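PDB 4OTE: lipoprotein from Clostridium difficile, which probably captures methionine outside the membrane for uptake, as expected of an NlpA-family binding protein, and holds selenomethionine in its cleft. Local coordinates for residues 88-93 / 169-174; 21-26 / 223-228; 82-87 / 196-201. One frame throughout, in Å; residues are numbered along the deposited sequence.

Contact 1. Residues 88-93 / 169-174; sequences ILYSYK and AFIDTT. With MSE (selenomethionine), chain C.
Tyr-90 and Ala-169 use both of their backbone polar groups on each other: Tyr-90 N donates to Ala-169 O over 2.8 Å, almost straight at 174°, and Ala-169 N returns a bond of 2.8 Å to Tyr-90 O. They form a hydrogen-bonded pair of the antiparallel strands 88-90 and 168-171. A longer bond runs from Ile-171 N to Ile-88 O (3.2 Å). Leu-89 and Phe-170, the non-hydrogen-bonded pair between, turn their peptide groups outward, Leu-89 to Ile-188 and Tyr-189 and Phe-170 to Ala-107, which makes both strands interior members of a mixed sheet. On their side of it, Leu-89 CG lies anti to the backbone N (chi1 -174°), and CD1 comes over the middle of the Phe-170 ring as a CH-pi contact, 3.9 Å from the centroid. On the opposite face, the Tyr-90 ring crosses the Ile-171 side chain at about a right angle, with Ile-88 CG2 over one face near the rim and the carbonyl oxygens of Ala-169 and Ile-171 at its edge. Also in the ring plane, a water lies 2.5 Å from Tyr-90 OH, a short distance to be read with caution, meets Thr-173 OG1 at 2.7 Å and donates to Ile-171 O at 2.9 Å, joining Ile-171 to the first turn of helix 173-176. Next along the chain, Asp-172 OD2 is bonded to Tyr-42 OH and Thr-174 OG1 to Val-14 O. The selenomethionine N makes a weak bond of 3.5 Å to Thr-174 OG1. With the threonine hydroxyl proton spent on the Val-14 carbonyl, its oxygen can act only as an acceptor toward the ligand, consistent with the weak bond from the amino group.

Contact 2. Residues 21-26 / 223-228; sequences EELKPL and DKARSL. With ZN (zinc ion), chain H; ZN (zinc ion), chain G.
The break between helices 13-22 and 24-29 packs against the first turns of helix 223-233, a helix-to-helix contact at the edge of one lobe, made through Glu-22, Leu-23 and Leu-26 on one side and Lys-224, Ala-225 and Leu-228 on the other. The touching atoms are nearly all aliphatic carbons. Leu-228 CD1 lies 3.7 Å from Glu-22 CB and 4.0 Å from Leu-23 CD2, the two leucine side chains running antiparallel, side by side. Leu-23 spreads its methyls, CD1 toward Ala-225 CB and CD2 to within 4.0 Å of Lys-224 CG. Lys-224 has CG anti to the backbone N (chi1 179°) and bends at the next bond; its CB and CG therefore pack like an apolar chain on Leu-26 and Leu-23, and NZ ends 5.9 Å from Glu-22 OE1, near enough for a weak attraction at most. Glu-22 likewise divides its length: CB touches Leu-228, whereas OE2 binds a zinc ion at 2.0 Å together with Glu-18. A second zinc is held by Glu-21 OE2, also at 2.0 Å, while Glu-21 OE1 forms a weak salt bridge with Lys-24. On helix 223-233, Arg-226 NH1 bonds Asp-223 OD1 (3.0 Å) from above the carboxylate plane, and its NH2 reaches the terminal carboxylate of Phe-241. Around the joint, Leu-23 and Leu-26 continue onto Leu-220 and Val-219 of helix 211-220 and onto Ser-222, whereas Glu-21 and Lys-24 lie along strand 33-39, touching Val-36 and Leu-34.

Contact 3. Residues 82-87 / 196-201; sequences LYVCPA and EYANLL. With MSE (selenomethionine), chain C.
Asn-199 O accepts from two successive backbone donors, Leu-82 N at 3.0 Å and, weakly, Tyr-83 N at 3.5 Å. The return bond, Asn-199 N to Tyr-83 O, is shorter at 2.6 Å but bent, with an angle of 136° at the hydrogen. Two residues facing one make a classic beta bulge, placed where strands 76-84 and 199-204 begin to part. Tyr-83 CG stands between its backbone N and carbonyl carbon (chi1 48°), which brings the ring back over the partner strand, and CE1 comes within 3.4 Å of Asn-199 CB, a tight and oblique approach. The Tyr-83 side chain also touches Pro-15 and Leu-19 of helix 13-22. Leu-82, the first of the two bulge residues, lays CD1 along the neighbouring backbone, 3.8 Å from Leu-200 CA, and reaches Leu-58 of the adjoining strand 56-58. Beyond Val-84 the chain leaves this sheet and runs through Cys-85, Pro-86 and Ala-87 to strand 88-90 of the second sheet, in keeping with the two-lobed periplasmic binding protein fold, with the ligand lying where the strands separate. A water takes over in the opening: Cys-85 N donates to it at 2.8 Å, and it donates in turn to Tyr-197 O at 2.7 Å and to the carboxylate atom O of selenomethionine at 2.8 Å. Both of its protons are thereby spent, one on the protein and one on the ligand. Cys-85 CB also packs against that carboxylate, and the side-chain amide of Asn-199 lies next to the ligand's amino and carboxylate ends. The Tyr-197 ring leads away from residues 82-87, to a cation-pi contact with Lys-117 and a meeting with the His-61 ring.

In the fold
Contacts 1 and 3 both border the selenomethionine, their centres about 17 Å apart. They belong to different sheets joined by the chain between strands 76-84 and 88-90, and they meet where Phe-170 CD1 packs on Ala-87 CB at 4.2 Å. Contact 1 contributes Asp-172 and Thr-174 to the pocket, contact 3 Cys-85 and Asn-199, so the ligand is addressed from both. Contact 2 is peripheral: its centre lies about 17 Å from that of contact 3 and about 27 Å from that of contact 1, with nearest atoms about 7 and 12 Å away. Helix 13-22 nevertheless links it to the pocket side, since Pro-15 of that helix touches Cys-85.

Contact 1. Residues 88-93 / 169-174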
loop_
_atom_site.group_PDB
_atom_site.type_symbol
_atom_site.label_atom_id
_atom_site.label_comp_id
_atom_site.label_asym_id
_atom_site.label_seq_id
_atom_site.Cartn_x
_atom_site.Cartn_y
_atom_site.Cartn_z
ATOM N N ILE A 88 0.687 -8.925 -2.312
ATOM C CA ILE A 88 1.378 -10.140 -2.707
ATOM C C ILE A 88 1.327 -11.134 -1.557
ATOM O O ILE A 88 1.551 -10.769 -0.399
ATOM C CB ILE A 88 2.837 -9.854 -3.124
ATOM C CG1 ILE A 88 2.847 -9.057 -4.434
ATOM C CG2 ILE A 88 3.616 -11.159 -3.299
ATOM C CD1 ILE A 88 4.199 -8.486 -4.802
ATOM N N LEU A 89 1.005 -12.382 -1.885
ATOM C CA LEU A 89 0.990 -13.466 -0.916
ATOM C C LEU A 89 2.374 -14.109 -0.922
ATOM O O LEU A 89 2.816 -14.622 -1.953
ATOM C CB LEU A 89 -0.094 -14.487 -1.280
ATOM C CG LEU A 89 -0.361 -15.646 -0.307
ATOM C CD1 LEU A 89 -0.809 -15.139 1.052
ATOM C CD2 LEU A 89 -1.398 -16.600 -0.883
ATOM N N TYR A 90 3.058 -14.045 0.220
ATOM C CA TYR A 90 4.414 -14.572 0.367
ATOM C C TYR A 90 4.392 -15.882 1.140
ATOM O O TYR A 90 3.475 -16.135 1.918
ATOM C CB TYR A 90 5.304 -13.574 1.112
ATOM C CG TYR A 90 5.564 -12.286 0.369
ATOM C CD1 TYR A 90 4.686 -11.215 0.476
ATOM C CD2 TYR A 90 6.695 -12.130 -0.425
ATOM C CE1 TYR A 90 4.920 -10.028 -0.192
ATOM C CE2 TYR A 90 6.938 -10.946 -1.100
ATOM C CZ TYR A 90 6.047 -9.895 -0.980
ATOM O OH TYR A 90 6.270 -8.710 -1.643
ATOM N N SER A 91 5.416 -16.703 0.931
ATOM C CA SER A 91 5.531 -17.984 1.616
ATOM C C SER A 91 6.974 -18.481 1.599
ATOM O O SER A 91 7.662 -18.357 0.586
ATOM C CB SER A 91 4.613 -19.019 0.960
ATOM O OG SER A 91 4.680 -20.272 1.622
ATOM N N TYR A 92 7.422 -19.020 2.734
ATOM C CA TYR A 92 8.707 -19.720 2.825
ATOM C C TYR A 92 8.538 -21.240 2.705
ATOM O O TYR A 92 9.528 -21.971 2.691
ATOM C CB TYR A 92 9.404 -19.426 4.163
ATOM C CG TYR A 92 9.950 -18.026 4.356
ATOM C CD1 TYR A 92 10.287 -17.214 3.272
ATOM C CD2 TYR A 92 10.172 -17.528 5.640
ATOM C CE1 TYR A 92 10.797 -15.942 3.463
ATOM C CE2 TYR A 92 10.685 -16.257 5.838
ATOM C CZ TYR A 92 10.996 -15.471 4.748
ATOM O OH TYR A 92 11.506 -14.209 4.938
ATOM N N LYS A 93 7.296 -21.710 2.615
ATOM C CA LYS A 93 7.003 -23.138 2.738
ATOM C C LYS A 93 6.394 -23.781 1.487
ATOM O O LYS A 93 6.551 -24.980 1.281
ATOM C CB LYS A 93 6.107 -23.360 3.958
ATOM C CG LYS A 93 6.743 -22.848 5.242
ATOM C CD LYS A 93 5.885 -23.102 6.464
ATOM C CE LYS A 93 6.519 -22.488 7.702
ATOM N NZ LYS A 93 5.690 -22.710 8.919
ATOM N N ALA A 169 1.563 -15.512 3.859
ATOM C CA ALA A 169 1.130 -14.230 4.420
ATOM C C ALA A 169 0.964 -13.143 3.353
ATOM O O ALA A 169 1.792 -13.025 2.448
ATOM C CB ALA A 169 2.115 -13.768 5.483
ATOM N N PHE A 170 -0.115 -12.369 3.466
ATOM C CA PHE A 170 -0.326 -11.180 2.633
ATOM C C PHE A 170 0.443 -10.004 3.236
ATOM O O PHE A 170 0.207 -9.640 4.392
ATOM C CB PHE A 170 -1.815 -10.811 2.556
ATOM C CG PHE A 170 -2.586 -11.561 1.498
ATOM C CD1 PHE A 170 -2.378 -11.300 0.152
ATOM C CD2 PHE A 170 -3.549 -12.498 1.851
ATOM C CE1 PHE A 170 -3.095 -11.975 -0.823
ATOM C CE2 PHE A 170 -4.266 -13.178 0.879
ATOM C CZ PHE A 170 -4.042 -12.913 -0.459
ATOM N N ILE A 171 1.358 -9.415 2.463
ATOM C CA ILE A 171 2.193 -8.314 2.956
ATOM C C ILE A 171 2.266 -7.160 1.953
ATOM O O ILE A 171 2.628 -7.352 0.784
ATOM C CB ILE A 171 3.629 -8.789 3.281
ATOM C CG1 ILE A 171 3.602 -10.026 4.186
ATOM C CG2 ILE A 171 4.422 -7.672 3.956
ATOM C CD1 ILE A 171 4.968 -10.580 4.528
ATOM N N ASP A 172 1.927 -5.960 2.425
ATOM C CA ASP A 172 2.069 -4.744 1.629
ATOM C C ASP A 172 3.512 -4.585 1.169
ATOM O O ASP A 172 4.446 -4.861 1.921
ATOM C CB ASP A 172 1.667 -3.504 2.437
ATOM C CG ASP A 172 0.179 -3.432 2.713
ATOM O OD1 ASP A 172 -0.504 -4.472 2.610
ATOM O OD2 ASP A 172 -0.311 -2.331 3.042
ATOM N N THR A 173 3.692 -4.118 -0.059
ATOM C CA THR A 173 5.029 -3.904 -0.599
ATOM C C THR A 173 5.809 -2.908 0.264
ATOM O O THR A 173 7.018 -3.064 0.446
ATOM C CB THR A 173 4.961 -3.500 -2.088
ATOM O OG1 THR A 173 4.666 -4.669 -2.858
ATOM C CG2 THR A 173 6.277 -2.893 -2.593
ATOM N N THR A 174 5.108 -1.912 0.818
ATOM C CA THR A 174 5.709 -0.958 1.763
ATOM C C THR A 174 6.409 -1.655 2.949
ATOM O O THR A 174 7.423 -1.170 3.442
ATOM C CB THR A 174 4.656 0.058 2.278
ATOM O OG1 THR A 174 4.267 0.929 1.210
ATOM C CG2 THR A 174 5.197 0.905 3.421
HETATM N N MSE C 301 1.231 0.597 -0.421
HETATM C CA MSE C 301 -0.017 0.148 0.283
HETATM C C MSE C 301 -0.867 -0.600 -0.685
HETATM O O MSE C 301 -1.218 -0.077 -1.747
HETATM O OXT MSE C 301 -1.223 -1.748 -0.412
HETATM C CB MSE C 301 -0.832 1.304 0.860
HETATM C CG MSE C 301 -2.007 0.805 1.706
HETATM SE SE MSE C 301 -3.148 2.309 2.278
HETATM C CE MSE C 301 -1.911 3.069 3.593
HETATM O O HOH W 1 4.439 -6.974 -1.449
#

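Contact 2. Residues 21-26 / 223-228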
loop_
_atom_site.group_PDB
_atom_site.type_symbol
_atom_site.label_atom_id
_atom_site.label_comp_id
_atom_site.label_asym_id
_atom_site.label_seq_id
_atom_site.Cartn_x
_atom_site.Cartn_y
_atom_site.Cartn_z
ATOM N N GLU A 21 12.920 11.005 -3.251
ATOM C CA GLU A 21 14.350 11.301 -3.120
ATOM C C GLU A 21 15.012 11.412 -4.488
ATOM O O GLU A 21 15.806 12.321 -4.724
ATOM C CB GLU A 21 15.079 10.227 -2.297
ATOM C CG GLU A 21 14.762 10.210 -0.805
ATOM C CD GLU A 21 15.364 11.366 -0.023
ATOM O OE1 GLU A 21 16.063 12.212 -0.618
ATOM O OE2 GLU A 21 15.147 11.426 1.211
ATOM N N GLU A 22 14.680 10.488 -5.385
ATOM C CA GLU A 22 15.251 10.491 -6.732
ATOM C C GLU A 22 14.666 11.590 -7.622
ATOM O O GLU A 22 15.221 11.883 -8.670
ATOM C CB GLU A 22 15.078 9.121 -7.392
ATOM C CG GLU A 22 15.871 8.009 -6.719
ATOM C CD GLU A 22 17.375 8.155 -6.888
ATOM O OE1 GLU A 22 17.814 8.892 -7.792
ATOM O OE2 GLU A 22 18.135 7.524 -6.123
ATOM N N LEU A 23 13.557 12.194 -7.199
ATOM C CA LEU A 23 12.943 13.313 -7.922
ATOM C C LEU A 23 13.369 14.692 -7.401
ATOM O O LEU A 23 12.924 15.710 -7.933
ATOM C CB LEU A 23 11.415 13.197 -7.870
ATOM C CG LEU A 23 10.814 12.087 -8.725
ATOM C CD1 LEU A 23 9.355 11.865 -8.355
ATOM C CD2 LEU A 23 10.952 12.404 -10.208
ATOM N N LYS A 24 14.219 14.725 -6.373
ATOM C CA LYS A 24 14.724 15.990 -5.806
ATOM C C LYS A 24 15.291 16.950 -6.848
ATOM O O LYS A 24 14.915 18.115 -6.869
ATOM C CB LYS A 24 15.822 15.737 -4.772
ATOM C CG LYS A 24 15.381 15.746 -3.329
ATOM C CD LYS A 24 16.609 15.589 -2.455
ATOM C CE LYS A 24 16.250 15.424 -0.999
ATOM N NZ LYS A 24 17.467 15.083 -0.214
ATOM N N PRO A 25 16.220 16.468 -7.694
ATOM C CA PRO A 25 16.811 17.350 -8.703
ATOM C C PRO A 25 15.773 17.966 -9.640
ATOM O O PRO A 25 15.916 19.119 -10.044
ATOM C CB PRO A 25 17.743 16.422 -9.494
ATOM C CG PRO A 25 17.965 15.236 -8.622
ATOM C CD PRO A 25 16.701 15.081 -7.835
ATOM N N LEU A 26 14.742 17.196 -9.979
ATOM C CA LEU A 26 13.674 17.680 -10.847
ATOM C C LEU A 26 12.838 18.733 -10.125
ATOM O O LEU A 26 12.397 19.709 -10.734
ATOM C CB LEU A 26 12.790 16.514 -11.299
ATOM C CG LEU A 26 11.840 16.758 -12.468
ATOM C CD1 LEU A 26 12.566 17.362 -13.661
ATOM C CD2 LEU A 26 11.174 15.453 -12.870
ATOM N N ASP A 223 7.801 11.603 -16.875
ATOM C CA ASP A 223 8.473 10.458 -17.489
ATOM C C ASP A 223 9.589 9.913 -16.590
ATOM O O ASP A 223 9.819 8.706 -16.546
ATOM C CB ASP A 223 9.057 10.834 -18.853
ATOM C CG ASP A 223 7.990 11.104 -19.901
ATOM O OD1 ASP A 223 6.802 10.784 -19.692
ATOM O OD2 ASP A 223 8.350 11.632 -20.973
ATOM N N LYS A 224 10.280 10.807 -15.886
ATOM C CA LYS A 224 11.322 10.404 -14.941
ATOM C C LYS A 224 10.741 9.545 -13.808
ATOM O O LYS A 224 11.322 8.524 -13.430
ATOM C CB LYS A 224 12.035 11.639 -14.374
ATOM C CG LYS A 224 13.137 11.348 -13.360
ATOM C CD LYS A 224 14.224 10.461 -13.944
ATOM C CE LYS A 224 15.383 10.285 -12.977
ATOM N NZ LYS A 224 16.369 9.302 -13.506
ATOM N N ALA A 225 9.593 9.959 -13.282
ATOM C CA ALA A 225 8.913 9.215 -12.220
ATOM C C ALA A 225 8.496 7.821 -12.686
ATOM O O ALA A 225 8.620 6.847 -11.933
ATOM C CB ALA A 225 7.699 9.988 -11.726
ATOM N N ARG A 226 8.005 7.730 -13.924
ATOM C CA ARG A 226 7.566 6.450 -14.482
ATOM C C ARG A 226 8.744 5.490 -14.623
ATOM O O ARG A 226 8.658 4.339 -14.202
ATOM C CB ARG A 226 6.874 6.629 -15.841
ATOM C CG ARG A 226 6.161 5.368 -16.317
ATOM C CD ARG A 226 5.603 5.489 -17.722
ATOM N NE ARG A 226 4.607 6.553 -17.835
ATOM C CZ ARG A 226 4.779 7.718 -18.468
ATOM N NH1 ARG A 226 5.927 8.020 -19.077
ATOM N NH2 ARG A 226 3.784 8.600 -18.498
ATOM N N SER A 227 9.838 5.967 -15.209
ATOM C CA SER A 227 11.017 5.125 -15.414
ATOM C C SER A 227 11.666 4.722 -14.087
ATOM O O SER A 227 12.135 3.595 -13.953
ATOM C CB SER A 227 12.034 5.807 -16.340
ATOM O OG SER A 227 12.507 7.016 -15.783
ATOM N N LEU A 228 11.669 5.621 -13.104
ATOM C CA LEU A 228 12.187 5.288 -11.766
ATOM C C LEU A 228 11.409 4.145 -11.125
ATOM O O LEU A 228 12.002 3.223 -10.560
ATOM C CB LEU A 228 12.144 6.501 -10.831
ATOM C CG LEU A 228 13.204 7.583 -11.036
ATOM C CD1 LEU A 228 12.818 8.830 -10.256
ATOM C CD2 LEU A 228 14.589 7.092 -10.640
HETATM ZN ZN ZN H . 16.259 12.814 2.185
HETATM ZN ZN ZN G . 17.929 6.775 -4.239
#

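Contact 3. Residues 82-87 / 196-201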
loop_
_atom_site.group_PDB
_atom_site.type_symbol
_atom_site.label_atom_id
_atom_site.label_comp_id
_atom_site.label_asym_id
_atom_site.label_seq_id
_atom_site.Cartn_x
_atom_site.Cartn_y
_atom_site.Cartn_z
ATOM N N LEU A 82 -1.185 7.575 -8.901
ATOM C CA LEU A 82 0.225 7.497 -9.316
ATOM C C LEU A 82 0.656 6.085 -9.676
ATOM O O LEU A 82 1.172 5.847 -10.768
ATOM C CB LEU A 82 1.136 8.050 -8.220
ATOM C CG LEU A 82 0.812 9.481 -7.787
ATOM C CD1 LEU A 82 1.742 9.911 -6.669
ATOM C CD2 LEU A 82 0.897 10.448 -8.963
ATOM N N TYR A 83 0.444 5.151 -8.757
ATOM C CA TYR A 83 0.857 3.772 -8.960
ATOM C C TYR A 83 0.112 2.827 -8.029
ATOM O O TYR A 83 -0.301 3.217 -6.931
ATOM C CB TYR A 83 2.367 3.631 -8.731
ATOM C CG TYR A 83 2.849 4.275 -7.448
ATOM C CD1 TYR A 83 2.693 3.635 -6.218
ATOM C CD2 TYR A 83 3.460 5.521 -7.464
ATOM C CE1 TYR A 83 3.125 4.229 -5.042
ATOM C CE2 TYR A 83 3.902 6.120 -6.295
ATOM C CZ TYR A 83 3.734 5.474 -5.088
ATOM O OH TYR A 83 4.170 6.076 -3.927
ATOM N N VAL A 84 -0.052 1.587 -8.482
ATOM C CA VAL A 84 -0.689 0.542 -7.696
ATOM C C VAL A 84 0.386 -0.362 -7.104
ATOM O O VAL A 84 1.431 -0.573 -7.725
ATOM C CB VAL A 84 -1.635 -0.311 -8.557
ATOM C CG1 VAL A 84 -2.525 -1.162 -7.671
ATOM C CG2 VAL A 84 -2.486 0.569 -9.462
ATOM N N CYS A 85 0.121 -0.882 -5.910
ATOM C CA CYS A 85 1.014 -1.794 -5.224
ATOM C C CYS A 85 0.196 -3.029 -4.862
ATOM O O CYS A 85 -0.242 -3.169 -3.718
ATOM C CB CYS A 85 1.577 -1.138 -3.956
ATOM S SG CYS A 85 2.521 0.386 -4.228
ATOM N N PRO A 86 -0.038 -3.922 -5.844
ATOM C CA PRO A 86 -0.886 -5.082 -5.592
ATOM C C PRO A 86 -0.395 -5.882 -4.395
ATOM O O PRO A 86 0.811 -6.079 -4.241
ATOM C CB PRO A 86 -0.746 -5.914 -6.871
ATOM C CG PRO A 86 -0.297 -4.965 -7.918
ATOM C CD PRO A 86 0.511 -3.922 -7.213
ATOM N N ALA A 87 -1.325 -6.318 -3.549
ATOM C CA ALA A 87 -0.998 -7.195 -2.434
ATOM C C ALA A 87 -0.369 -8.470 -2.970
ATOM O O ALA A 87 -0.820 -9.016 -3.972
ATOM C CB ALA A 87 -2.246 -7.523 -1.627
ATOM N N GLU A 196 -8.374 1.723 -8.353
ATOM C CA GLU A 196 -9.084 2.201 -7.170
ATOM C C GLU A 196 -8.141 2.253 -5.963
ATOM O O GLU A 196 -8.289 3.106 -5.087
ATOM C CB GLU A 196 -10.285 1.298 -6.866
ATOM C CG GLU A 196 -11.226 1.837 -5.796
ATOM C CD GLU A 196 -12.417 0.926 -5.538
ATOM O OE1 GLU A 196 -12.848 0.213 -6.473
ATOM O OE2 GLU A 196 -12.927 0.927 -4.395
ATOM N N TYR A 197 -7.166 1.346 -5.940
ATOM C CA TYR A 197 -6.182 1.277 -4.867
ATOM C C TYR A 197 -4.827 1.886 -5.257
ATOM O O TYR A 197 -3.799 1.578 -4.650
ATOM C CB TYR A 197 -6.018 -0.178 -4.423
ATOM C CG TYR A 197 -7.317 -0.785 -3.946
ATOM C CD1 TYR A 197 -8.029 -0.204 -2.901
ATOM C CD2 TYR A 197 -7.841 -1.935 -4.539
ATOM C CE1 TYR A 197 -9.224 -0.740 -2.464
ATOM C CE2 TYR A 197 -9.037 -2.480 -4.102
ATOM C CZ TYR A 197 -9.720 -1.880 -3.061
ATOM O OH TYR A 197 -10.907 -2.403 -2.610
ATOM N N ALA A 198 -4.830 2.764 -6.256
ATOM C CA ALA A 198 -3.614 3.464 -6.646
ATOM C C ALA A 198 -3.162 4.382 -5.510
ATOM O O ALA A 198 -3.952 5.172 -4.991
ATOM C CB ALA A 198 -3.848 4.273 -7.912
ATOM N N ASN A 199 -1.904 4.244 -5.099
ATOM C CA ASN A 199 -1.318 5.168 -4.139
ATOM C C ASN A 199 -1.196 6.535 -4.788
ATOM O O ASN A 199 -1.115 6.648 -6.017
ATOM C CB ASN A 199 0.054 4.691 -3.665
ATOM C CG ASN A 199 -0.024 3.437 -2.813
ATOM O OD1 ASN A 199 -0.958 2.641 -2.934
ATOM N ND2 ASN A 199 0.962 3.253 -1.947
ATOM N N LEU A 200 -1.188 7.573 -3.961
ATOM C CA LEU A 200 -1.238 8.938 -4.465
ATOM C C LEU A 200 -0.783 9.939 -3.418
ATOM O O LEU A 200 -0.680 9.620 -2.233
ATOM C CB LEU A 200 -2.659 9.271 -4.956
ATOM C CG LEU A 200 -3.851 8.667 -4.198
ATOM C CD1 LEU A 200 -3.999 9.269 -2.811
ATOM C CD2 LEU A 200 -5.135 8.838 -4.993
ATOM N N LEU A 201 -0.496 11.148 -3.879
ATOM C CA LEU A 201 -0.179 12.247 -2.994
ATOM C C LEU A 201 -1.467 12.684 -2.304
ATOM O O LEU A 201 -2.528 12.743 -2.933
ATOM C CB LEU A 201 0.427 13.408 -3.782
ATOM C CG LEU A 201 1.155 14.470 -2.958
ATOM C CD1 LEU A 201 2.516 13.962 -2.505
ATOM C CD2 LEU A 201 1.299 15.754 -3.763
HETATM N N MSE C 301 1.231 0.597 -0.421
HETATM C CA MSE C 301 -0.017 0.148 0.283
HETATM C C MSE C 301 -0.867 -0.600 -0.685
HETATM O O MSE C 301 -1.218 -0.077 -1.747
HETATM O OXT MSE C 301 -1.223 -1.748 -0.412
HETATM C CB MSE C 301 -0.832 1.304 0.860
HETATM C CG MSE C 301 -2.007 0.805 1.706
HETATM SE SE MSE C 301 -3.148 2.309 2.278
HETATM C CE MSE C 301 -1.911 3.069 3.593
HETATM O O HOH W 2 -2.143 -0.485 -4.357
#